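Local structure of ORF14 (Streptomyces clavuligerus, 2WPX) at residues Asp152-Thr157 and Ala307-Pro312; Thr124-Leu129 and Asp326-Trp331; Glu7-Pro12 and Val63-Gly68. The protein is a tandem GNAT protein of the clavulanic acid biosynthesis pathway that binds acetyl-CoA and probably acts as an acyltransferase. One frame throughout, in Å; residues are numbered along the deposited sequence.

Contact 1. Residues Asp152-Thr157 and Ala307-Pro312; sequences DIPAGT and AEDNHP
E308 holds the backbone of A155 at two points. Its own N-H bonds to A155 O at 2.8 Å from E308 N, with the donor nearly in line with the carbonyl (C=O...N angle 168°). Its side chain then turns back over the same residue. With chi1 at 58°, E308 CG sits between the backbone N and the carbonyl carbon and comes to 3.2 Å from A155 O. The chain beyond CG is extended, and this carries E308 OE2 to 3.2 Å from A155 N. That second bond is weak, with an angle of 146° at the hydrogen. The CB of A155 lies beside the carboxylate, about equally far from its two oxygens. The other oxygen, OE1, forms a salt bridge with R327, which should favour a charged carboxylate.

P154 takes the next place along the contact. Its CA approaches E308 OE2, and its CB and CG lie against the D309 carboxylate, P154 CG 3.8 Å from D309 OD2. P154 CB also touches A307 CB at 4.2 Å. At the far end T157 OG1 rests against E308 CB at 3.5 Å, the two side chains crossing at about a right angle.

G156 and A307 form an antiparallel, non-hydrogen-bonded pair. A type I turn from A307 to N310 then leads the chain away, and N310 is the N-cap of helix 311-319. The contact thus pairs strand 149-162 of the N-terminal acetyltransferase region with the end of strand 301-307 of the second GNAT region. On its other side strand 149-162 pairs with strand 323-334, and A155 packs on R327.

Contact 2. Residues Thr124-Leu129 and Asp326-Trp331; sequences TVVESL and DRWVFW
T124 meets F330 and W328 at the start of an antiparallel strand pair in this tandem GNAT protein. Strand 323-334, late in the chain, runs beside strand 120-127 of the N-terminal acetyltransferase region. T124 OG1 lies 3.7 Å from F330 CE1, the side chains pointing the same way, and T124 CG2 reaches W328 CB at 3.9 Å.

V125 and V329 are a hydrogen-bonded pair. Both of their backbone bonds, V125 N to V329 O and V329 N to V125 O, measure 2.8 Å. The V125 side chain lies over one face of the W331 indole, but the model brings them too close for that distance to be trusted. The V125 side chain is about 4 Å from the bound acetyl-CoA, which puts this face of the strand beside the cofactor.

V126 shares the face of T124, W328 and F330. It packs loosely, with V126 CG2 4.3 Å from W328 CD1.

E127 pairs with R327 through two backbone bonds. Its CG stands anti to the carbonyl carbon (chi1 -58°), and the extended chain passes across V329 to the edge of W331. W331 NE1 donates to E127 OE2 at 3.0 Å, from the anti side and 31° out of the carboxylate plane. The carboxylate and indole planes are 42° apart. R150 adds a salt bridge to the same oxygen, so OE2 has two donors, which probably fix the rotation of the carboxylate.

S128 O receives a hydrogen bond from a water that also accepts one from R327 NH1. L129 closes the contact, its CD2 placed 3.8 Å from R327 CB.

Contact 3. Residues Glu7-Pro12 and Val63-Gly68; sequences ELEFVP and VVRSGG
F10 and V64 form the tight part of this contact, an antiparallel pairing of strands 9-12 and 57-66 in the N-terminal GNAT region. Strand 9-12 is outermost within the chain. V64 CG2 stands over the centre of the F10 ring, 4.0 Å from the centroid and 12° off the normal, a CH-pi contact. V64 CG2 also touches L8 CB at 3.6 Å. Helix 101-115 covers this face: F10 stacks on H108, and V64 packs on I101 and L105. That helix begins with the acetyl-CoA-binding residues G102 and R103, right after R98 to G100, so this layer probably helps place the cofactor-binding end of the helix.

The backbones are held by two hydrogen-bonded pairs, E9 with R65 and V11 with V63. The bond from R65 N to E9 O is short, at 2.7 Å.

The other face carries E9, V11, V63 and R65. V11 CG1 packs against V63 CG2 at 3.6 Å and also lies over one face of the R65 guanidinium. R65 bends at chi3 (-57°), which turns its NE and NH2 edge to the carboxylate of E9. R65 NH2 donates to E9 OE2 at 2.8 Å, and R65 NE to the same oxygen slightly farther off. They come from the same face of the carboxylate, whose plane is 47° from the guanidinium. These two donors on one oxygen form a salt bridge at the exposed E9 side chain.

The pairing loosens toward E7 and G67, at the solvent end. There water takes over from direct strand bonds. One water joins E7 O to the hydroxyl of S66. Another donates to E7 O at 3.2 Å and accepts from G67 N at 2.8 Å.

Overall arrangement
Contacts 1 and 2 adjoin, with centres 11 Å apart. Strand 323-334 of contact 2 lies beside strand 149-162 of contact 1. They are linked by a salt bridge from E308 OE1 to R327 NH2 (3.2 Å) and a probable hydrogen bond from W328 N to G156 O (2.9 Å). Both contacts bring the N-terminal acetyltransferase region together with late parts of the chain. Contact 3 stands apart, its centre 29 Å from that of contact 2 and 38 Å from that of contact 1. Acetyl-CoA lies closest to contact 2, about 4 Å from the V125 side chain. The L8 side chain of contact 3 is about 8 Å from the cofactor, that of A155 in contact 1 about 14 Å.

Contact 1. Residues Asp152-Thr157 and Ala307-Pro312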
ATOM      1  N   ASP A 152       0.679   6.316 -18.648  1.00 22.58           N
ATOM      2  CA  ASP A 152       0.506   7.766 -18.564  1.00 26.19           C
ATOM      3  C   ASP A 152      -0.526   8.133 -17.498  1.00 26.08           C
ATOM      4  O   ASP A 152      -1.607   8.583 -17.808  1.00 27.59           O
ATOM      5  CB  ASP A 152       0.145   8.374 -19.939  1.00 27.60           C
ATOM      6  CG  ASP A 152       0.213   9.921 -19.936  1.00 33.32           C
ATOM      7  OD1 ASP A 152      -0.267  10.521 -20.913  1.00 40.75           O
ATOM      8  OD2 ASP A 152       0.702  10.559 -18.956  1.00 35.62           O
ATOM      9  N   ILE A 153      -0.199   7.853 -16.248  1.00 25.41           N
ATOM     10  CA  ILE A 153      -0.975   8.334 -15.119  1.00 25.87           C
ATOM     11  C   ILE A 153      -0.005   8.834 -14.040  1.00 25.06           C
ATOM     12  O   ILE A 153       1.184   8.488 -14.024  1.00 24.61           O
ATOM     13  CB  ILE A 153      -1.915   7.219 -14.551  1.00 25.84           C
ATOM     14  CG1 ILE A 153      -1.095   6.097 -13.926  1.00 22.57           C
ATOM     15  CG2 ILE A 153      -2.885   6.711 -15.663  1.00 26.71           C
ATOM     16  CD1 ILE A 153      -1.788   4.766 -13.854  1.00 24.11           C
ATOM     17  N   PRO A 154      -0.510   9.676 -13.147  1.00 25.42           N
ATOM     18  CA  PRO A 154       0.210  10.235 -12.040  1.00 23.67           C
ATOM     19  C   PRO A 154       0.876   9.125 -11.288  1.00 22.30           C
ATOM     20  O   PRO A 154       0.197   8.189 -10.884  1.00 22.50           O
ATOM     21  CB  PRO A 154      -0.898  10.752 -11.139  1.00 24.18           C
ATOM     22  CG  PRO A 154      -1.999  11.054 -12.022  1.00 26.56           C
ATOM     23  CD  PRO A 154      -1.924  10.103 -13.173  1.00 26.77           C
ATOM     24  N   ALA A 155       2.183   9.242 -11.088  1.00 20.26           N
ATOM     25  CA  ALA A 155       2.894   8.422 -10.159  1.00 18.78           C
ATOM     26  C   ALA A 155       2.578   8.813  -8.689  1.00 18.27           C
ATOM     27  O   ALA A 155       2.011   9.892  -8.415  1.00 18.08           O
ATOM     28  CB  ALA A 155       4.395   8.515 -10.430  1.00 17.91           C
ATOM     29  N   GLY A 156       2.987   7.948  -7.755  1.00 16.01           N
ATOM     30  CA  GLY A 156       2.758   8.229  -6.351  1.00 15.86           C
ATOM     31  C   GLY A 156       3.984   8.890  -5.758  1.00 16.43           C
ATOM     32  O   GLY A 156       5.114   8.488  -6.043  1.00 16.59           O
ATOM     33  N   THR A 157       3.795   9.900  -4.929  1.00 16.70           N
ATOM     34  CA  THR A 157       4.922  10.399  -4.153  1.00 17.85           C
ATOM     35  C   THR A 157       4.902   9.805  -2.770  1.00 16.64           C
ATOM     36  O   THR A 157       3.968  10.046  -1.994  1.00 15.94           O
ATOM     37  CB  THR A 157       4.839  11.902  -3.943  1.00 18.90           C
ATOM     38  OG1 THR A 157       4.680  12.530  -5.202  1.00 23.79           O
ATOM     39  CG2 THR A 157       6.092  12.410  -3.274  1.00 17.93           C
ATOM     40  N   ALA A 307      -0.881  10.582  -4.898  1.00 19.09           N
ATOM     41  CA  ALA A 307      -0.689  10.847  -6.304  1.00 19.62           C
ATOM     42  C   ALA A 307      -0.013  12.215  -6.432  1.00 19.52           C
ATOM     43  O   ALA A 307      -0.413  13.197  -5.779  1.00 18.09           O
ATOM     44  CB  ALA A 307      -1.994  10.826  -7.041  1.00 21.43           C
ATOM     45  N   GLU A 308       1.023  12.280  -7.272  1.00 19.47           N
ATOM     46  CA  GLU A 308       1.839  13.494  -7.344  1.00 19.45           C
ATOM     47  C   GLU A 308       1.027  14.711  -7.824  1.00 20.42           C
ATOM     48  O   GLU A 308       1.495  15.835  -7.686  1.00 19.43           O
ATOM     49  CB  GLU A 308       3.046  13.263  -8.235  1.00 20.06           C
ATOM     50  CG  GLU A 308       2.585  12.838  -9.613  1.00 23.46           C
ATOM     51  CD  GLU A 308       3.699  12.401 -10.534  1.00 24.00           C
ATOM     52  OE1 GLU A 308       4.865  12.334 -10.083  1.00 24.51           O
ATOM     53  OE2 GLU A 308       3.382  12.097 -11.706  1.00 23.75           O
ATOM     54  N   ASP A 309      -0.181  14.500  -8.353  1.00 21.37           N
ATOM     55  CA  ASP A 309      -1.026  15.650  -8.740  1.00 23.46           C
ATOM     56  C   ASP A 309      -2.002  16.077  -7.659  1.00 23.80           C
ATOM     57  O   ASP A 309      -2.731  17.031  -7.835  1.00 25.92           O
ATOM     58  CB  ASP A 309      -1.766  15.418 -10.070  1.00 25.17           C
ATOM     59  CG  ASP A 309      -2.788  14.314  -9.981  1.00 27.57           C
ATOM     60  OD1 ASP A 309      -3.746  14.319 -10.783  1.00 34.71           O
ATOM     61  OD2 ASP A 309      -2.659  13.433  -9.116  1.00 26.35           O
ATOM     62  N   ASN A 310      -2.019  15.374  -6.537  1.00 23.38           N
ATOM     63  CA  ASN A 310      -2.852  15.806  -5.415  1.00 24.17           C
ATOM     64  C   ASN A 310      -2.230  16.902  -4.533  1.00 22.37           C
ATOM     65  O   ASN A 310      -1.980  16.683  -3.352  1.00 21.43           O
ATOM     66  CB  ASN A 310      -3.261  14.629  -4.532  1.00 23.78           C
ATOM     67  CG  ASN A 310      -4.460  14.989  -3.635  1.00 29.35           C
ATOM     68  OD1 ASN A 310      -4.787  16.181  -3.496  1.00 31.77           O
ATOM     69  ND2 ASN A 310      -5.106  13.987  -3.034  1.00 28.20           N
ATOM     70  N   HIS A 311      -2.005  18.073  -5.109  1.00 21.77           N
ATOM     71  CA  HIS A 311      -1.280  19.168  -4.448  1.00 20.75           C
ATOM     72  C   HIS A 311      -1.768  19.546  -3.067  1.00 20.23           C
ATOM     73  O   HIS A 311      -0.969  19.685  -2.145  1.00 17.78           O
ATOM     74  CB  HIS A 311      -1.243  20.381  -5.395  1.00 22.17           C
ATOM     75  CG  HIS A 311      -0.679  20.020  -6.715  1.00 22.99           C
ATOM     76  ND1 HIS A 311       0.577  19.447  -6.842  1.00 23.05           N
ATOM     77  CD2 HIS A 311      -1.218  20.054  -7.955  1.00 24.56           C
ATOM     78  CE1 HIS A 311       0.792  19.174  -8.117  1.00 24.42           C
ATOM     79  NE2 HIS A 311      -0.282  19.531  -8.811  1.00 25.38           N
ATOM     80  N   PRO A 312      -3.098  19.696  -2.917  1.00 22.37           N
ATOM     81  CA  PRO A 312      -3.734  20.008  -1.618  1.00 22.25           C
ATOM     82  C   PRO A 312      -3.259  19.109  -0.431  1.00 21.66           C
ATOM     83  O   PRO A 312      -2.756  19.637   0.589  1.00 21.38           O
ATOM     84  CB  PRO A 312      -5.203  19.826  -1.918  1.00 24.29           C
ATOM     85  CG  PRO A 312      -5.309  20.074  -3.440  1.00 26.14           C
ATOM     86  CD  PRO A 312      -4.072  19.522  -4.012  1.00 23.71           C
TER

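Contact 2. Residues Thr124-Leu129 and Asp326-Trp331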
ATOM      1  N   THR A 124       3.872  -1.698  -9.986  1.00 14.88           N
ATOM      2  CA  THR A 124       4.398  -0.512  -9.370  1.00 15.44           C
ATOM      3  C   THR A 124       5.942  -0.606  -9.199  1.00 15.62           C
ATOM      4  O   THR A 124       6.468  -1.543  -8.599  1.00 16.98           O
ATOM      5  CB  THR A 124       3.765  -0.263  -8.037  1.00 15.02           C
ATOM      6  OG1 THR A 124       2.346  -0.268  -8.200  1.00 18.47           O
ATOM      7  CG2 THR A 124       4.164   1.081  -7.539  1.00 13.70           C
ATOM      8  N   VAL A 125       6.656   0.377  -9.724  1.00 14.87           N
ATOM      9  CA  VAL A 125       8.086   0.303  -9.736  1.00 14.39           C
ATOM     10  C   VAL A 125       8.616   1.416  -8.900  1.00 15.22           C
ATOM     11  O   VAL A 125       8.142   2.569  -8.985  1.00 17.61           O
ATOM     12  CB  VAL A 125       8.630   0.437 -11.164  1.00 14.64           C
ATOM     13  CG1 VAL A 125      10.142   0.369 -11.125  1.00 14.08           C
ATOM     14  CG2 VAL A 125       7.992  -0.655 -12.094  1.00 11.64           C
ATOM     15  N   VAL A 126       9.612   1.119  -8.078  1.00 14.62           N
ATOM     16  CA  VAL A 126      10.218   2.189  -7.332  1.00 13.39           C
ATOM     17  C   VAL A 126      11.324   3.002  -8.046  1.00 15.47           C
ATOM     18  O   VAL A 126      12.350   2.457  -8.459  1.00 16.54           O
ATOM     19  CB  VAL A 126      10.745   1.681  -6.046  1.00 14.79           C
ATOM     20  CG1 VAL A 126      11.483   2.859  -5.320  1.00 11.86           C
ATOM     21  CG2 VAL A 126       9.563   1.070  -5.243  1.00  8.34           C
ATOM     22  N   GLU A 127      11.141   4.315  -8.131  1.00 14.97           N
ATOM     23  CA  GLU A 127      12.006   5.152  -8.917  1.00 16.58           C
ATOM     24  C   GLU A 127      12.361   6.363  -8.099  1.00 17.77           C
ATOM     25  O   GLU A 127      11.862   6.496  -6.994  1.00 18.24           O
ATOM     26  CB  GLU A 127      11.347   5.529 -10.265  1.00 16.61           C
ATOM     27  CG  GLU A 127      10.956   4.273 -11.109  1.00 16.89           C
ATOM     28  CD  GLU A 127      10.768   4.636 -12.551  1.00 18.54           C
ATOM     29  OE1 GLU A 127      11.661   5.359 -13.053  1.00 16.97           O
ATOM     30  OE2 GLU A 127       9.717   4.253 -13.164  1.00 17.09           O
ATOM     31  N   SER A 128      13.268   7.200  -8.617  1.00 19.13           N
ATOM     32  CA  SER A 128      13.641   8.467  -7.988  1.00 20.67           C
ATOM     33  C   SER A 128      12.709   9.648  -8.219  1.00 20.36           C
ATOM     34  O   SER A 128      12.069   9.791  -9.237  1.00 17.83           O
ATOM     35  CB  SER A 128      15.037   8.919  -8.415  1.00 21.61           C
ATOM     36  OG  SER A 128      15.930   7.828  -8.407  1.00 26.15           O
ATOM     37  N   LEU A 129      12.708  10.522  -7.231  1.00 22.70           N
ATOM     38  CA  LEU A 129      12.038  11.803  -7.327  1.00 25.41           C
ATOM     39  C   LEU A 129      12.960  12.806  -7.947  1.00 28.16           C
ATOM     40  O   LEU A 129      14.147  12.691  -7.845  1.00 30.21           O
ATOM     41  CB  LEU A 129      11.676  12.258  -5.931  1.00 24.51           C
ATOM     42  CG  LEU A 129      10.588  11.377  -5.361  1.00 23.01           C
ATOM     43  CD1 LEU A 129      10.588  11.619  -3.892  1.00 24.34           C
ATOM     44  CD2 LEU A 129       9.208  11.709  -6.008  1.00 21.57           C
ATOM     45  N   ASP A 326      10.812   8.663  -2.233  1.00 15.77           N
ATOM     46  CA  ASP A 326      10.931   7.990  -3.520  1.00 16.49           C
ATOM     47  C   ASP A 326       9.597   8.018  -4.284  1.00 15.76           C
ATOM     48  O   ASP A 326       8.574   8.504  -3.766  1.00 14.87           O
ATOM     49  CB  ASP A 326      11.477   6.583  -3.348  1.00 15.62           C
ATOM     50  CG  ASP A 326      10.647   5.776  -2.389  1.00 19.48           C
ATOM     51  OD1 ASP A 326      11.181   4.861  -1.723  1.00 21.94           O
ATOM     52  OD2 ASP A 326       9.440   6.070  -2.261  1.00 15.68           O
ATOM     53  N   ARG A 327       9.613   7.494  -5.512  1.00 16.45           N
ATOM     54  CA  ARG A 327       8.506   7.663  -6.452  1.00 15.92           C
ATOM     55  C   ARG A 327       7.919   6.292  -6.827  1.00 16.62           C
ATOM     56  O   ARG A 327       8.674   5.330  -7.056  1.00 16.39           O
ATOM     57  CB  ARG A 327       9.005   8.350  -7.711  1.00 17.24           C
ATOM     58  CG  ARG A 327       7.887   8.791  -8.657  1.00 19.63           C
ATOM     59  CD  ARG A 327       8.406   9.665  -9.806  1.00 19.72           C
ATOM     60  NE  ARG A 327       7.336  10.280 -10.593  1.00 24.26           N
ATOM     61  CZ  ARG A 327       7.248  10.230 -11.923  1.00 28.33           C
ATOM     62  NH1 ARG A 327       8.174   9.596 -12.639  1.00 25.98           N
ATOM     63  NH2 ARG A 327       6.240  10.823 -12.552  1.00 28.97           N
ATOM     64  N   TRP A 328       6.585   6.197  -6.883  1.00 14.79           N
ATOM     65  CA  TRP A 328       5.921   4.921  -7.156  1.00 15.68           C
ATOM     66  C   TRP A 328       5.343   4.960  -8.556  1.00 16.26           C
ATOM     67  O   TRP A 328       4.284   5.531  -8.734  1.00 17.47           O
ATOM     68  CB  TRP A 328       4.787   4.691  -6.137  1.00 15.34           C
ATOM     69  CG  TRP A 328       5.265   4.196  -4.850  1.00 14.85           C
ATOM     70  CD1 TRP A 328       6.556   3.999  -4.492  1.00 15.23           C
ATOM     71  CD2 TRP A 328       4.465   3.856  -3.695  1.00 15.98           C
ATOM     72  NE1 TRP A 328       6.623   3.530  -3.191  1.00 13.78           N
ATOM     73  CE2 TRP A 328       5.354   3.404  -2.691  1.00 15.38           C
ATOM     74  CE3 TRP A 328       3.083   3.871  -3.418  1.00 14.90           C
ATOM     75  CZ2 TRP A 328       4.900   2.967  -1.399  1.00 17.91           C
ATOM     76  CZ3 TRP A 328       2.634   3.415  -2.140  1.00 16.71           C
ATOM     77  CH2 TRP A 328       3.532   2.964  -1.165  1.00 14.74           C
ATOM     78  N   VAL A 329       6.042   4.399  -9.545  1.00 25.70           N
ATOM     79  CA  VAL A 329       5.706   4.604 -10.950  1.00 22.02           C
ATOM     80  C   VAL A 329       4.943   3.391 -11.537  1.00 20.87           C
ATOM     81  O   VAL A 329       5.360   2.237 -11.339  1.00 19.69           O
ATOM     82  CB  VAL A 329       6.959   4.858 -11.819  1.00 20.97           C
ATOM     83  CG1 VAL A 329       6.530   5.301 -13.209  1.00 18.62           C
ATOM     84  CG2 VAL A 329       7.874   5.838 -11.196  1.00 19.66           C
ATOM     85  N   PHE A 330       3.831   3.653 -12.233  1.00 20.22           N
ATOM     86  CA  PHE A 330       2.965   2.580 -12.727  1.00 19.35           C
ATOM     87  C   PHE A 330       3.382   2.146 -14.098  1.00 17.57           C
ATOM     88  O   PHE A 330       3.537   2.977 -15.021  1.00 17.53           O
ATOM     89  CB  PHE A 330       1.486   2.981 -12.661  1.00 21.08           C
ATOM     90  CG  PHE A 330       1.084   3.439 -11.294  1.00 27.63           C
ATOM     91  CD1 PHE A 330       0.973   2.536 -10.252  1.00 30.18           C
ATOM     92  CD2 PHE A 330       0.917   4.800 -11.013  1.00 33.48           C
ATOM     93  CE1 PHE A 330       0.665   2.984  -8.934  1.00 35.62           C
ATOM     94  CE2 PHE A 330       0.623   5.242  -9.720  1.00 34.38           C
ATOM     95  CZ  PHE A 330       0.491   4.336  -8.688  1.00 36.80           C
ATOM     96  N   TRP A 331       3.640   0.848 -14.235  1.00 16.43           N
ATOM     97  CA  TRP A 331       4.071   0.301 -15.514  1.00 13.97           C
ATOM     98  C   TRP A 331       3.084  -0.752 -15.939  1.00 14.52           C
ATOM     99  O   TRP A 331       2.393  -1.339 -15.105  1.00 14.58           O
ATOM    100  CB  TRP A 331       5.460  -0.339 -15.418  1.00 13.56           C
ATOM    101  CG  TRP A 331       6.733   0.581 -15.223  1.00 11.87           C
ATOM    102  CD1 TRP A 331       7.026   1.360 -14.163  1.00 15.43           C
ATOM    103  CD2 TRP A 331       7.838   0.701 -16.107  1.00 11.42           C
ATOM    104  NE1 TRP A 331       8.260   1.944 -14.299  1.00 12.89           N
ATOM    105  CE2 TRP A 331       8.772   1.578 -15.504  1.00 11.73           C
ATOM    106  CE3 TRP A 331       8.125   0.176 -17.376  1.00 13.30           C
ATOM    107  CZ2 TRP A 331       9.998   1.917 -16.104  1.00 12.26           C
ATOM    108  CZ3 TRP A 331       9.338   0.509 -17.971  1.00 10.35           C
ATOM    109  CH2 TRP A 331      10.256   1.384 -17.334  1.00 10.89           C
TER
HETATM  110  O   HOH W   1      11.101   9.100 -11.851  1.00 18.48           O

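Contact 3. Residues Glu7-Pro12 and Val63-Gly68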
ATOM      1  N   GLU A   7      18.748 -25.066 -13.528  1.00 47.16           N
ATOM      2  CA  GLU A   7      17.353 -25.501 -13.479  1.00 45.40           C
ATOM      3  C   GLU A   7      16.527 -24.765 -12.422  1.00 40.83           C
ATOM      4  O   GLU A   7      16.755 -24.883 -11.213  1.00 40.51           O
ATOM      5  CB  GLU A   7      17.304 -26.990 -13.211  1.00 47.78           C
ATOM      6  CG  GLU A   7      17.385 -27.824 -14.458  1.00 56.35           C
ATOM      7  CD  GLU A   7      16.000 -28.133 -15.002  1.00 62.54           C
ATOM      8  OE1 GLU A   7      15.288 -28.960 -14.378  1.00 64.09           O
ATOM      9  OE2 GLU A   7      15.617 -27.539 -16.045  1.00 65.86           O
ATOM     10  N   LEU A   8      15.534 -24.022 -12.852  1.00 37.38           N
ATOM     11  CA  LEU A   8      14.687 -23.359 -11.861  1.00 33.27           C
ATOM     12  C   LEU A   8      13.409 -24.138 -11.679  1.00 31.91           C
ATOM     13  O   LEU A   8      12.768 -24.490 -12.651  1.00 32.52           O
ATOM     14  CB  LEU A   8      14.358 -21.934 -12.285  1.00 31.58           C
ATOM     15  CG  LEU A   8      15.576 -21.012 -12.400  1.00 31.58           C
ATOM     16  CD1 LEU A   8      15.279 -19.792 -13.304  1.00 29.20           C
ATOM     17  CD2 LEU A   8      16.100 -20.600 -11.021  1.00 28.41           C
ATOM     18  N   GLU A   9      13.052 -24.405 -10.434  1.00 29.88           N
ATOM     19  CA  GLU A   9      11.807 -25.059 -10.103  1.00 29.74           C
ATOM     20  C   GLU A   9      10.763 -24.017  -9.604  1.00 27.20           C
ATOM     21  O   GLU A   9      11.031 -23.253  -8.675  1.00 25.78           O
ATOM     22  CB  GLU A   9      12.100 -26.066  -9.015  1.00 30.45           C
ATOM     23  CG  GLU A   9      11.143 -27.205  -8.923  1.00 33.22           C
ATOM     24  CD  GLU A   9      11.168 -27.775  -7.528  1.00 36.26           C
ATOM     25  OE1 GLU A   9      10.370 -28.695  -7.244  1.00 37.71           O
ATOM     26  OE2 GLU A   9      11.983 -27.267  -6.705  1.00 34.98           O
ATOM     27  N   PHE A  10       9.600 -23.966 -10.259  1.00 27.51           N
ATOM     28  CA  PHE A  10       8.444 -23.166  -9.810  1.00 25.94           C
ATOM     29  C   PHE A  10       7.484 -24.019  -8.990  1.00 26.15           C
ATOM     30  O   PHE A  10       6.966 -25.001  -9.466  1.00 28.77           O
ATOM     31  CB  PHE A  10       7.697 -22.542 -10.992  1.00 26.10           C
ATOM     32  CG  PHE A  10       8.524 -21.562 -11.754  1.00 27.27           C
ATOM     33  CD1 PHE A  10       8.512 -20.216 -11.406  1.00 26.43           C
ATOM     34  CD2 PHE A  10       9.347 -21.986 -12.792  1.00 29.35           C
ATOM     35  CE1 PHE A  10       9.291 -19.291 -12.097  1.00 28.50           C
ATOM     36  CE2 PHE A  10      10.139 -21.066 -13.507  1.00 31.33           C
ATOM     37  CZ  PHE A  10      10.119 -19.709 -13.147  1.00 30.65           C
ATOM     38  N   VAL A  11       7.280 -23.636  -7.745  1.00 25.00           N
ATOM     39  CA  VAL A  11       6.414 -24.355  -6.828  1.00 25.53           C
ATOM     40  C   VAL A  11       5.435 -23.307  -6.251  1.00 23.93           C
ATOM     41  O   VAL A  11       5.839 -22.199  -5.942  1.00 22.98           O
ATOM     42  CB  VAL A  11       7.285 -24.995  -5.697  1.00 26.23           C
ATOM     43  CG1 VAL A  11       8.480 -24.177  -5.506  1.00 23.72           C
ATOM     44  CG2 VAL A  11       6.536 -25.096  -4.351  1.00 24.63           C
ATOM     45  N   PRO A  12       4.146 -23.634  -6.175  1.00 23.60           N
ATOM     46  CA  PRO A  12       3.239 -22.680  -5.559  1.00 21.94           C
ATOM     47  C   PRO A  12       3.654 -22.375  -4.107  1.00 20.71           C
ATOM     48  O   PRO A  12       4.176 -23.223  -3.396  1.00 20.23           O
ATOM     49  CB  PRO A  12       1.877 -23.394  -5.601  1.00 21.86           C
ATOM     50  CG  PRO A  12       1.971 -24.311  -6.743  1.00 24.84           C
ATOM     51  CD  PRO A  12       3.433 -24.750  -6.819  1.00 25.52           C
ATOM     52  N   VAL A  63       6.882 -19.402  -5.538  1.00 18.87           N
ATOM     53  CA  VAL A  63       8.308 -19.216  -5.370  1.00 18.34           C
ATOM     54  C   VAL A  63       9.099 -19.917  -6.451  1.00 19.18           C
ATOM     55  O   VAL A  63       8.590 -20.803  -7.164  1.00 20.01           O
ATOM     56  CB  VAL A  63       8.816 -19.648  -3.959  1.00 18.96           C
ATOM     57  CG1 VAL A  63       8.261 -18.738  -2.888  1.00 15.67           C
ATOM     58  CG2 VAL A  63       8.517 -21.118  -3.699  1.00 17.31           C
ATOM     59  N   VAL A  64      10.370 -19.540  -6.574  1.00 19.78           N
ATOM     60  CA  VAL A  64      11.241 -20.274  -7.494  1.00 19.54           C
ATOM     61  C   VAL A  64      12.442 -20.842  -6.717  1.00 19.86           C
ATOM     62  O   VAL A  64      13.017 -20.169  -5.860  1.00 19.22           O
ATOM     63  CB  VAL A  64      11.619 -19.475  -8.756  1.00 19.36           C
ATOM     64  CG1 VAL A  64      12.538 -18.304  -8.433  1.00 17.41           C
ATOM     65  CG2 VAL A  64      12.241 -20.426  -9.789  1.00 21.50           C
ATOM     66  N   ARG A  65      12.758 -22.102  -6.974  1.00 19.51           N
ATOM     67  CA  ARG A  65      13.830 -22.755  -6.262  1.00 20.26           C
ATOM     68  C   ARG A  65      15.015 -23.119  -7.149  1.00 20.73           C
ATOM     69  O   ARG A  65      14.894 -23.416  -8.352  1.00 19.18           O
ATOM     70  CB  ARG A  65      13.303 -23.998  -5.542  1.00 21.60           C
ATOM     71  CG  ARG A  65      12.261 -23.638  -4.482  1.00 22.83           C
ATOM     72  CD  ARG A  65      12.117 -24.733  -3.462  1.00 28.94           C
ATOM     73  NE  ARG A  65      11.763 -25.980  -4.134  1.00 32.22           N
ATOM     74  CZ  ARG A  65      10.881 -26.852  -3.666  1.00 33.71           C
ATOM     75  NH1 ARG A  65      10.218 -26.633  -2.520  1.00 31.98           N
ATOM     76  NH2 ARG A  65      10.628 -27.928  -4.376  1.00 34.88           N
ATOM     77  N   SER A  66      16.191 -23.031  -6.548  1.00 20.70           N
ATOM     78  CA  SER A  66      17.390 -23.422  -7.254  1.00 20.53           C
ATOM     79  C   SER A  66      18.186 -24.284  -6.295  1.00 21.16           C
ATOM     80  O   SER A  66      18.558 -23.836  -5.206  1.00 20.74           O
ATOM     81  CB  SER A  66      18.196 -22.188  -7.717  1.00 20.41           C
ATOM     82  OG  SER A  66      19.405 -22.562  -8.353  1.00 20.82           O
ATOM     83  N   GLY A  67      18.453 -25.516  -6.713  1.00 21.84           N
ATOM     84  CA  GLY A  67      19.113 -26.474  -5.848  1.00 24.19           C
ATOM     85  C   GLY A  67      18.311 -26.661  -4.570  1.00 24.15           C
ATOM     86  O   GLY A  67      18.874 -26.737  -3.478  1.00 23.53           O
ATOM     87  N   GLY A  68      16.990 -26.720  -4.705  1.00 23.59           N
ATOM     88  CA  GLY A  68      16.158 -26.955  -3.545  1.00 24.24           C
ATOM     89  C   GLY A  68      15.934 -25.776  -2.618  1.00 24.21           C
ATOM     90  O   GLY A  68      15.198 -25.916  -1.635  1.00 25.10           O
TER
HETATM   91  O   HOH W   2      19.188 -23.615 -10.652  1.00  3.50           O
HETATM   92  O   HOH W   3      18.054 -26.950  -9.127  1.00 14.86           O
HETATM   93  O   HOH W   4      15.362 -26.683  -6.620  1.00  7.90           O